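Local coordinates for protein putative TetR-family transcriptional regulator (Bordetella parapertussis 12822, PDB 3CCY) that probably binds DNA through an N-terminal helix-turn-helix domain and regulates, most likely represses, transcription as a dimeric member of the TetR family, at residues 133-138 with 158-163; 74-79 with 95-100; 64-69 with 110-115. All blocks are in the same frame, centred on the assembly; numbering follows the deposited sequence. Where two conformers were deposited one is given.

Interaction 1 (133-138 with 158-163); sequences ELIAYV and VDTMLF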
loop_
_atom_site.group_PDB
_atom_site.type_symbol
_atom_site.label_atom_id
_atom_site.label_comp_id
_atom_site.label_asym_id
_atom_site.label_seq_id
_atom_site.Cartn_x
_atom_site.Cartn_y
_atom_site.Cartn_z
ATOM N N GLU A 133 5.044 -17.530 0.459
ATOM C CA GLU A 133 6.303 -18.013 1.033
ATOM C C GLU A 133 7.054 -16.927 1.798
ATOM O O GLU A 133 7.550 -17.160 2.888
ATOM C CB GLU A 133 7.222 -18.574 -0.068
ATOM C CG GLU A 133 6.668 -19.796 -0.741
ATOM C CD GLU A 133 7.645 -20.404 -1.747
ATOM O OE1 GLU A 133 8.800 -20.675 -1.374
ATOM O OE2 GLU A 133 7.262 -20.598 -2.912
ATOM N N LEU A 134 7.150 -15.752 1.180
ATOM C CA LEU A 134 7.834 -14.611 1.702
ATOM C C LEU A 134 7.173 -14.098 2.968
ATOM O O LEU A 134 7.848 -13.869 3.967
ATOM C CB LEU A 134 7.795 -13.510 0.666
ATOM C CG LEU A 134 8.586 -12.252 0.989
ATOM C CD1 LEU A 134 10.073 -12.524 0.864
ATOM C CD2 LEU A 134 8.114 -11.149 0.008
ATOM N N ILE A 135 5.860 -13.924 2.904
ATOM C CA ILE A 135 5.061 -13.611 4.070
ATOM C C ILE A 135 5.293 -14.633 5.213
ATOM O O ILE A 135 5.452 -14.244 6.382
ATOM C CB ILE A 135 3.579 -13.532 3.663
ATOM C CG1 ILE A 135 3.389 -12.357 2.698
ATOM C CG2 ILE A 135 2.633 -13.431 4.903
ATOM C CD1 ILE A 135 2.022 -12.192 2.173
ATOM N N ALA A 136 5.315 -15.921 4.858
ATOM C CA ALA A 136 5.503 -17.008 5.830
ATOM C C ALA A 136 6.844 -16.838 6.561
ATOM O O ALA A 136 6.919 -16.992 7.786
ATOM C CB ALA A 136 5.419 -18.386 5.157
ATOM N N TYR A 137 7.884 -16.483 5.828
ATOM C CA TYR A 137 9.182 -16.261 6.451
ATOM C C TYR A 137 9.082 -15.193 7.553
ATOM O O TYR A 137 9.657 -15.343 8.624
ATOM C CB TYR A 137 10.243 -15.841 5.425
ATOM C CG TYR A 137 10.757 -16.956 4.540
ATOM C CD1 TYR A 137 10.875 -18.245 5.021
ATOM C CD2 TYR A 137 11.179 -16.702 3.217
ATOM C CE1 TYR A 137 11.365 -19.277 4.233
ATOM C CE2 TYR A 137 11.693 -17.755 2.396
ATOM C CZ TYR A 137 11.768 -19.030 2.927
ATOM O OH TYR A 137 12.224 -20.105 2.185
ATOM N N VAL A 138 8.372 -14.104 7.274
ATOM C CA VAL A 138 8.275 -12.995 8.217
ATOM C C VAL A 138 7.389 -13.404 9.416
ATOM O O VAL A 138 7.726 -13.122 10.569
ATOM C CB VAL A 138 7.681 -11.744 7.536
ATOM C CG1 VAL A 138 7.351 -10.637 8.611
ATOM C CG2 VAL A 138 8.701 -11.222 6.472
ATOM N N VAL A 158 -2.956 -11.405 11.051
ATOM C CA VAL A 158 -3.171 -9.955 11.268
ATOM C C VAL A 158 -1.868 -9.232 11.628
ATOM O O VAL A 158 -1.545 -8.239 10.995
ATOM C CB VAL A 158 -4.271 -9.640 12.338
ATOM C CG1 VAL A 158 -4.394 -8.148 12.533
ATOM C CG2 VAL A 158 -5.617 -10.192 11.863
ATOM N N ASP A 159 -1.088 -9.739 12.590
ATOM C CA ASP A 159 0.080 -8.969 13.023
ATOM C C ASP A 159 1.120 -8.888 11.896
ATOM O O ASP A 159 1.762 -7.844 11.695
ATOM C CB ASP A 159 0.724 -9.585 14.298
ATOM C CG ASP A 159 -0.213 -9.524 15.521
ATOM O OD1 ASP A 159 -1.147 -8.701 15.526
ATOM O OD2 ASP A 159 -0.027 -10.289 16.489
ATOM N N THR A 160 1.327 -10.016 11.209
ATOM C CA THR A 160 2.214 -10.066 10.073
ATOM C C THR A 160 1.832 -9.101 8.939
ATOM O O THR A 160 2.686 -8.412 8.397
ATOM C CB THR A 160 2.343 -11.530 9.559
ATOM O OG1 THR A 160 2.704 -12.363 10.678
ATOM C CG2 THR A 160 3.402 -11.615 8.491
HETATM N N MSE A 161 0.552 -9.061 8.584
HETATM C CA MSE A 161 0.104 -8.216 7.491
HETATM C C MSE A 161 0.124 -6.722 7.905
HETATM O O MSE A 161 0.315 -5.860 7.075
HETATM C CB MSE A 161 -1.302 -8.657 7.003
HETATM C CG MSE A 161 -1.361 -10.068 6.440
HETATM SE SE MSE A 161 0.094 -10.426 5.195
HETATM C CE MSE A 161 -0.654 -9.388 3.750
ATOM N N LEU A 162 -0.037 -6.429 9.202
ATOM C CA LEU A 162 0.085 -5.039 9.656
ATOM C C LEU A 162 1.531 -4.586 9.528
ATOM O O LEU A 162 1.806 -3.494 9.037
ATOM C CB LEU A 162 -0.398 -4.879 11.083
ATOM C CG LEU A 162 -1.931 -4.972 11.224
ATOM C CD1 LEU A 162 -2.358 -5.150 12.687
ATOM C CD2 LEU A 162 -2.692 -3.743 10.541
ATOM N N PHE A 163 2.443 -5.473 9.919
ATOM C CA PHE A 163 3.832 -5.251 9.655
ATOM C C PHE A 163 4.149 -5.012 8.162
ATOM O O PHE A 163 4.834 -4.041 7.855
ATOM C CB PHE A 163 4.700 -6.377 10.187
ATOM C CG PHE A 163 6.101 -6.259 9.694
ATOM C CD1 PHE A 163 6.962 -5.328 10.277
ATOM C CD2 PHE A 163 6.513 -6.955 8.565
ATOM C CE1 PHE A 163 8.247 -5.141 9.774
ATOM C CE2 PHE A 163 7.794 -6.748 8.057
ATOM C CZ PHE A 163 8.637 -5.848 8.675
#
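Ile135 and Val138, one helical turn apart on helix 122-145, meet Thr160, selenomethionine Met161 and Phe163 of helix 153-168 inside the all-helical C-terminal domain of this TetR-family regulator. The two short segments cross steeply, their directions 106° apart and their axes 10.1 Å from each other at the closest point, which confines the contact to a small apolar patch.

The denser part lies at Val138. This residue is buried, its CB is aimed at the other helix, and its CG1 stands anti to the backbone N (chi1 170°). The Val138 and Phe163 side chains cross at about a right angle, and CG1 comes obliquely to the ring, 3.8 Å from Phe163 CD2. The methyl of Thr160 completes this side, with Thr160 CG2 4.1 Å from Val138 CG1, while the hydroxyl of Thr160 turns back to the carbonyl of Ala156 in its own helix. Phe91 and Phe193 also pack against the Phe163 ring, so the valine methyl joins an aromatic cluster.

Toward Ile135 the contact becomes looser, because this residue is partly exposed and gives the patch its solvent side. Its carbonyl oxygen and CG2 both face the threonine methyl, Ile135 O lying 3.9 Å from Thr160 CG2. Met161 starts off to one side of the partner helix and folds back through bends at chi2 and chi3. It also touches Trp173 of the second subunit, and Asp159 forms a salt bridge with Arg188 of that subunit. The selenium rests against two carbons of the isoleucine, Ile135 CG2 at 3.9 Å and Ile135 CD1 at 4.0 Å from Met161 SE.

Interaction 2 (74-79 with 95-100); sequences LERCRQ and VKLFLE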
loop_
_atom_site.group_PDB
_atom_site.type_symbol
_atom_site.label_atom_id
_atom_site.label_comp_id
_atom_site.label_asym_id
_atom_site.label_seq_id
_atom_site.Cartn_x
_atom_site.Cartn_y
_atom_site.Cartn_z
ATOM N N LEU A 74 13.225 -14.213 -2.229
ATOM C CA LEU A 74 13.143 -15.481 -1.510
ATOM C C LEU A 74 14.514 -16.076 -1.200
ATOM O O LEU A 74 14.742 -16.518 -0.088
ATOM C CB LEU A 74 12.273 -16.507 -2.273
ATOM C CG LEU A 74 10.745 -16.266 -2.189
ATOM C CD1 LEU A 74 10.017 -17.176 -3.177
ATOM C CD2 LEU A 74 10.167 -16.485 -0.771
ATOM N N GLU A 75 15.426 -16.070 -2.167
ATOM C CA GLU A 75 16.742 -16.647 -1.939
ATOM C C GLU A 75 17.486 -15.823 -0.906
ATOM O O GLU A 75 18.060 -16.386 0.015
ATOM C CB GLU A 75 17.574 -16.758 -3.214
ATOM C CG GLU A 75 18.484 -18.020 -3.312
ATOM C CD GLU A 75 18.562 -18.952 -2.041
ATOM O OE1 GLU A 75 19.405 -18.682 -1.134
ATOM O OE2 GLU A 75 17.816 -19.990 -1.991
ATOM N N ARG A 76 17.426 -14.497 -1.017
ATOM C CA ARG A 76 18.167 -13.665 -0.086
ATOM C C ARG A 76 17.641 -13.756 1.334
ATOM O O ARG A 76 18.434 -13.745 2.273
ATOM C CB ARG A 76 18.346 -12.258 -0.637
ATOM C CG ARG A 76 19.222 -12.338 -1.911
ATOM C CD ARG A 76 19.379 -11.048 -2.639
ATOM N NE ARG A 76 20.157 -10.098 -1.858
ATOM C CZ ARG A 76 20.161 -8.790 -2.074
ATOM N NH1 ARG A 76 19.450 -8.290 -3.072
ATOM N NH2 ARG A 76 20.857 -7.995 -1.274
ATOM N N CYS A 77 16.319 -13.889 1.475
ATOM C CA CYS A 77 15.666 -14.158 2.764
ATOM C C CYS A 77 16.184 -15.438 3.405
ATOM O O CYS A 77 16.394 -15.506 4.617
ATOM C CB CYS A 77 14.157 -14.333 2.582
ATOM S SG CYS A 77 13.207 -12.852 2.594
ATOM N N ARG A 78 16.300 -16.478 2.602
ATOM C CA ARG A 78 16.799 -17.746 3.093
ATOM C C ARG A 78 18.218 -17.609 3.632
ATOM O O ARG A 78 18.511 -18.134 4.712
ATOM C CB ARG A 78 16.750 -18.829 2.003
ATOM C CG ARG A 78 15.345 -19.310 1.735
ATOM C CD ARG A 78 15.302 -20.399 0.623
ATOM N NE ARG A 78 13.974 -20.307 -0.003
ATOM C CZ ARG A 78 13.770 -20.018 -1.289
ATOM N NH1 ARG A 78 12.520 -19.964 -1.751
ATOM N NH2 ARG A 78 14.809 -19.823 -2.122
ATOM N N GLN A 79 19.090 -16.919 2.898
ATOM C CA GLN A 79 20.470 -16.704 3.368
ATOM C C GLN A 79 20.475 -15.982 4.715
ATOM O O GLN A 79 21.271 -16.302 5.578
ATOM C CB GLN A 79 21.310 -15.894 2.386
ATOM C CG GLN A 79 21.443 -16.425 0.986
ATOM C CD GLN A 79 21.981 -15.339 0.022
ATOM O OE1 GLN A 79 23.054 -14.753 0.248
ATOM N NE2 GLN A 79 21.228 -15.073 -1.057
ATOM N N VAL A 95 14.119 -7.217 7.667
ATOM C CA VAL A 95 13.528 -5.923 7.313
ATOM C C VAL A 95 14.557 -5.046 6.521
ATOM O O VAL A 95 14.202 -4.366 5.577
ATOM C CB VAL A 95 13.030 -5.164 8.574
ATOM C CG1 VAL A 95 12.410 -3.772 8.189
ATOM C CG2 VAL A 95 12.016 -6.045 9.336
ATOM N N LYS A 96 15.813 -5.079 6.945
ATOM C CA LYS A 96 16.893 -4.317 6.286
ATOM C C LYS A 96 17.040 -4.823 4.855
ATOM O O LYS A 96 17.243 -4.033 3.942
ATOM C CB LYS A 96 18.205 -4.542 7.010
ATOM C CG LYS A 96 18.389 -3.729 8.266
ATOM C CD LYS A 96 19.824 -3.887 8.842
ATOM C CE LYS A 96 19.882 -2.942 10.073
ATOM N NZ LYS A 96 21.198 -2.865 10.646
ATOM N N LEU A 97 16.907 -6.135 4.659
ATOM C CA LEU A 97 16.956 -6.705 3.291
ATOM C C LEU A 97 15.845 -6.144 2.390
ATOM O O LEU A 97 16.109 -5.734 1.245
ATOM C CB LEU A 97 16.885 -8.237 3.324
ATOM C CG LEU A 97 16.615 -8.976 2.021
ATOM C CD1 LEU A 97 17.863 -8.843 1.148
ATOM C CD2 LEU A 97 16.276 -10.460 2.284
ATOM N N PHE A 98 14.611 -6.137 2.902
ATOM C CA PHE A 98 13.484 -5.667 2.079
ATOM C C PHE A 98 13.674 -4.218 1.673
ATOM O O PHE A 98 13.434 -3.843 0.510
ATOM C CB PHE A 98 12.106 -5.934 2.745
ATOM C CG PHE A 98 11.781 -7.413 2.917
ATOM C CD1 PHE A 98 12.602 -8.390 2.384
ATOM C CD2 PHE A 98 10.646 -7.823 3.576
ATOM C CE1 PHE A 98 12.299 -9.740 2.537
ATOM C CE2 PHE A 98 10.337 -9.190 3.725
ATOM C CZ PHE A 98 11.152 -10.131 3.204
ATOM N N LEU A 99 14.151 -3.396 2.601
ATOM C CA LEU A 99 14.361 -1.989 2.304
ATOM C C LEU A 99 15.580 -1.744 1.443
ATOM O O LEU A 99 15.618 -0.787 0.677
ATOM C CB LEU A 99 14.365 -1.136 3.589
ATOM C CG LEU A 99 12.993 -1.084 4.275
ATOM C CD1 LEU A 99 13.076 -0.209 5.495
ATOM C CD2 LEU A 99 11.872 -0.562 3.343
ATOM N N GLU A 100 16.575 -2.624 1.540
ATOM C CA GLU A 100 17.714 -2.569 0.651
ATOM C C GLU A 100 17.270 -2.807 -0.818
ATOM O O GLU A 100 17.694 -2.089 -1.745
ATOM C CB GLU A 100 18.775 -3.582 1.103
ATOM C CG GLU A 100 19.973 -3.711 0.176
ATOM C CD GLU A 100 20.536 -5.126 0.126
ATOM O OE1 GLU A 100 20.745 -5.776 1.192
ATOM O OE2 GLU A 100 20.792 -5.596 -0.994
#
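Arg76 and Cys77 face Leu97, Phe98 and Glu100 where helices 58-81 and 87-115 run roughly antiparallel, the two segments 151° apart in direction, with axes 10.4 Å from each other and the CA atoms of Cys77 and Leu97 separated by 7.6 Å.

Leu97 fills the middle. Its CG lies anti to the backbone N (chi1 167°), which extends the fork toward the opposite helix, and the two methyls then divide the work. CD2 of Leu97 presses on the backbone, 3.5 Å from Cys77 N. CD1 of Leu97 lies against the arginine, 3.9 Å from Arg76 CB, and also sits over one face of the guanidinium near its rim.

On the inner side the Cys77 sulfur approaches the Phe98 ring at its edge, close to the ring plane: SG is 4.5 Å from the ring centroid and 82° off the normal, a sulfur-aromatic contact. Cys77 was deposited in two conformers and this is one of them, so its closeness to the ring should be read with caution. Although the CB of Phe98 points away from helix 58-81, the ring swings back to reach the sulfur. Leu134 of helix 122-145 touches both Cys77 and Phe98, closing this side with a third helix.

On the outer, partly exposed side, Arg76 NH2 donates to Glu100 OE2 in a salt bridge. The modelled separation of 2.4 Å between Arg76 NH2 and Glu100 OE2 is too short to be trusted, and Arg76 has alternate conformers, so the exact geometry is doubtful.

The contact thus grades from an apolar and sulfur-aromatic core into a charged, partly exposed margin, where Leu97 CD1 lies over part of one guanidinium face.

Interaction 3 (64-69 with 110-115); sequences DMLTTH and VVMLTC
Leu66 of helix 58-81 drives its forked end against Val111 and selenomethionine Met112 of helix 87-115. In the TetR fold, helix 58-81 connects the DNA-binding head to the C-terminal body, and here it meets the C-terminal part of the next helix, 87-115. The segments cross at 115°, with axes 9.9 Å apart, and the CA atoms of Leu66 and Met112 come to 5.9 Å.

The main bump is the leucine fork. Although the CB of Leu66 leaves to one side, its methyls bend in to the partner, and CD2 enters the hollow between the Val111 side chain and the backbone of Met112. Leu66 CD2 reaches 3.6 Å from Val111 CG1 and 3.7 Å from Met112 N. The return bump is Met112, whose CB faces helix 58-81. With CG anti to the backbone N (chi1 -168°) and bends further out, its chain lies along the leucine, the selenium near Leu66 CD2 and the methyl CE beside the other prong, 4.0 Å from Leu66 CD1. Met112 was deposited in two conformers, so this arrangement describes one of them.

Two neighbours flank the leucine on its own helix. On one side the His69 ring meets the base of the selenomethionine, His69 CD2 lying 4.0 Å from Met112 CB, in an oblique approach. On the other side Met65, also a selenomethionine, crosses Val111 at about a right angle. Met65 and Val111 also touch helix 15-29 through Ile20 and Phe27 respectively, while Leu127 of helix 122-145 packs on Leu66. The surroundings are therefore built from both parts of the protein. One methyl serves two bumps: Val111 CG1, already against the leucine, also lies 3.8 Å from Met65 SE.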
loop_
_atom_site.group_PDB
_atom_site.type_symbol
_atom_site.label_atom_id
_atom_site.label_comp_id
_atom_site.label_asym_id
_atom_site.label_seq_id
_atom_site.Cartn_x
_atom_site.Cartn_y
_atom_site.Cartn_z
ATOM N N ASP A 64 8.152 -12.395 -16.407
ATOM C CA ASP A 64 9.589 -12.569 -16.182
ATOM C C ASP A 64 10.168 -11.635 -15.108
ATOM O O ASP A 64 10.837 -12.104 -14.175
ATOM C CB ASP A 64 10.353 -12.472 -17.513
ATOM C CG ASP A 64 11.859 -12.616 -17.350
ATOM O OD1 ASP A 64 12.396 -13.669 -17.749
ATOM O OD2 ASP A 64 12.512 -11.674 -16.837
HETATM N N MSE A 65 9.895 -10.333 -15.182
HETATM C CA MSE A 65 10.460 -9.422 -14.164
HETATM C C MSE A 65 9.908 -9.663 -12.758
HETATM O O MSE A 65 10.601 -9.433 -11.764
HETATM C CB MSE A 65 10.284 -7.946 -14.544
HETATM C CG MSE A 65 8.951 -7.370 -14.160
HETATM SE SE MSE A 65 8.701 -5.504 -14.592
HETATM C CE MSE A 65 9.153 -5.496 -16.460
ATOM N N LEU A 66 8.658 -10.095 -12.676
ATOM C CA LEU A 66 8.062 -10.414 -11.401
ATOM C C LEU A 66 8.654 -11.703 -10.842
ATOM O O LEU A 66 8.920 -11.810 -9.658
ATOM C CB LEU A 66 6.547 -10.523 -11.547
ATOM C CG LEU A 66 5.834 -9.191 -11.825
ATOM C CD1 LEU A 66 4.341 -9.306 -11.557
ATOM C CD2 LEU A 66 6.434 -8.058 -10.983
ATOM N N THR A 67 8.870 -12.667 -11.721
ATOM C CA THR A 67 9.384 -13.971 -11.307
ATOM C C THR A 67 10.818 -13.860 -10.786
ATOM O O THR A 67 11.145 -14.378 -9.710
ATOM C CB THR A 67 9.291 -14.994 -12.457
ATOM O OG1 THR A 67 7.912 -15.192 -12.796
ATOM C CG2 THR A 67 9.883 -16.326 -12.063
ATOM N N THR A 68 11.672 -13.177 -11.535
ATOM C CA THR A 68 13.054 -13.080 -11.129
ATOM C C THR A 68 13.149 -12.243 -9.856
ATOM O O THR A 68 13.966 -12.523 -8.992
ATOM C CB THR A 68 13.990 -12.554 -12.247
ATOM O OG1 THR A 68 13.836 -11.137 -12.391
ATOM C CG2 THR A 68 13.710 -13.266 -13.579
ATOM N N HIS A 69 12.282 -11.247 -9.716
ATOM C CA HIS A 69 12.319 -10.406 -8.548
ATOM C C HIS A 69 11.894 -11.111 -7.243
ATOM O O HIS A 69 12.547 -10.928 -6.197
ATOM C CB HIS A 69 11.442 -9.177 -8.756
ATOM C CG HIS A 69 11.489 -8.228 -7.611
ATOM N ND1 HIS A 69 12.541 -7.364 -7.414
ATOM C CD2 HIS A 69 10.621 -8.008 -6.595
ATOM C CE1 HIS A 69 12.317 -6.650 -6.327
ATOM N NE2 HIS A 69 11.168 -7.032 -5.807
ATOM N N VAL A 110 8.044 -1.847 -6.868
ATOM C CA VAL A 110 6.731 -1.242 -7.100
ATOM C C VAL A 110 5.867 -2.150 -7.995
ATOM O O VAL A 110 4.704 -2.423 -7.663
ATOM C CB VAL A 110 6.838 0.193 -7.707
ATOM C CG1 VAL A 110 5.452 0.749 -8.070
ATOM C CG2 VAL A 110 7.561 1.131 -6.760
ATOM N N VAL A 111 6.446 -2.645 -9.098
ATOM C CA VAL A 111 5.710 -3.518 -10.040
ATOM C C VAL A 111 5.196 -4.820 -9.351
ATOM O O VAL A 111 4.066 -5.253 -9.628
ATOM C CB VAL A 111 6.512 -3.778 -11.372
ATOM C CG1 VAL A 111 5.815 -4.797 -12.249
ATOM C CG2 VAL A 111 6.667 -2.494 -12.182
HETATM N N MSE A 112 6.011 -5.417 -8.469
HETATM C CA MSE A 112 5.558 -6.557 -7.676
HETATM C C MSE A 112 4.332 -6.151 -6.849
HETATM O O MSE A 112 3.250 -6.735 -7.012
HETATM C CB MSE A 112 6.679 -7.097 -6.773
HETATM C CG MSE A 112 6.396 -8.470 -6.118
HETATM SE SE MSE A 112 6.112 -9.973 -7.372
HETATM C CE MSE A 112 4.167 -9.861 -7.559
ATOM N N LEU A 113 4.496 -5.120 -6.013
ATOM C CA LEU A 113 3.447 -4.595 -5.120
ATOM C C LEU A 113 2.212 -4.049 -5.821
ATOM O O LEU A 113 1.234 -3.734 -5.156
ATOM C CB LEU A 113 4.029 -3.515 -4.187
ATOM C CG LEU A 113 5.208 -3.965 -3.306
ATOM C CD1 LEU A 113 5.762 -2.853 -2.432
ATOM C CD2 LEU A 113 4.846 -5.205 -2.439
ATOM N N THR A 114 2.229 -3.956 -7.148
ATOM C CA THR A 114 1.226 -3.151 -7.865
ATOM C C THR A 114 0.589 -3.792 -9.104
ATOM O O THR A 114 -0.541 -3.449 -9.462
ATOM C CB THR A 114 1.831 -1.748 -8.236
ATOM O OG1 THR A 114 1.634 -0.834 -7.148
ATOM C CG2 THR A 114 1.229 -1.159 -9.525
ATOM N N CYS A 115 1.308 -4.705 -9.762
ATOM C CA CYS A 115 0.946 -5.128 -11.131
ATOM C C CYS A 115 0.564 -6.598 -11.311
ATOM O O CYS A 115 0.260 -7.029 -12.425
ATOM C CB CYS A 115 2.074 -4.787 -12.101
ATOM S SG CYS A 115 2.103 -3.086 -12.664
#

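Interactions 2 and 3 both join helix 58-81 to helix 87-115, at points whose centres lie 15 Å apart and which do not touch, and interaction 2 is nested along the chain inside the loop that interaction 3 closes. Interaction 1 follows both in sequence and brings in helices 122-145 and 153-168. Its centre is 13 Å from that of interaction 2, and the two touch directly: Phe163 packs on Val95, and the hydroxyl of Tyr137 probably hydrogen-bonds Arg78. Interactions 1 and 3 stay apart, their nearest atoms about 7 Å from each other. Helices 58-81 and 87-115 are thus paired at two levels, and the body continues from them to helix 153-168 at the dimer interface.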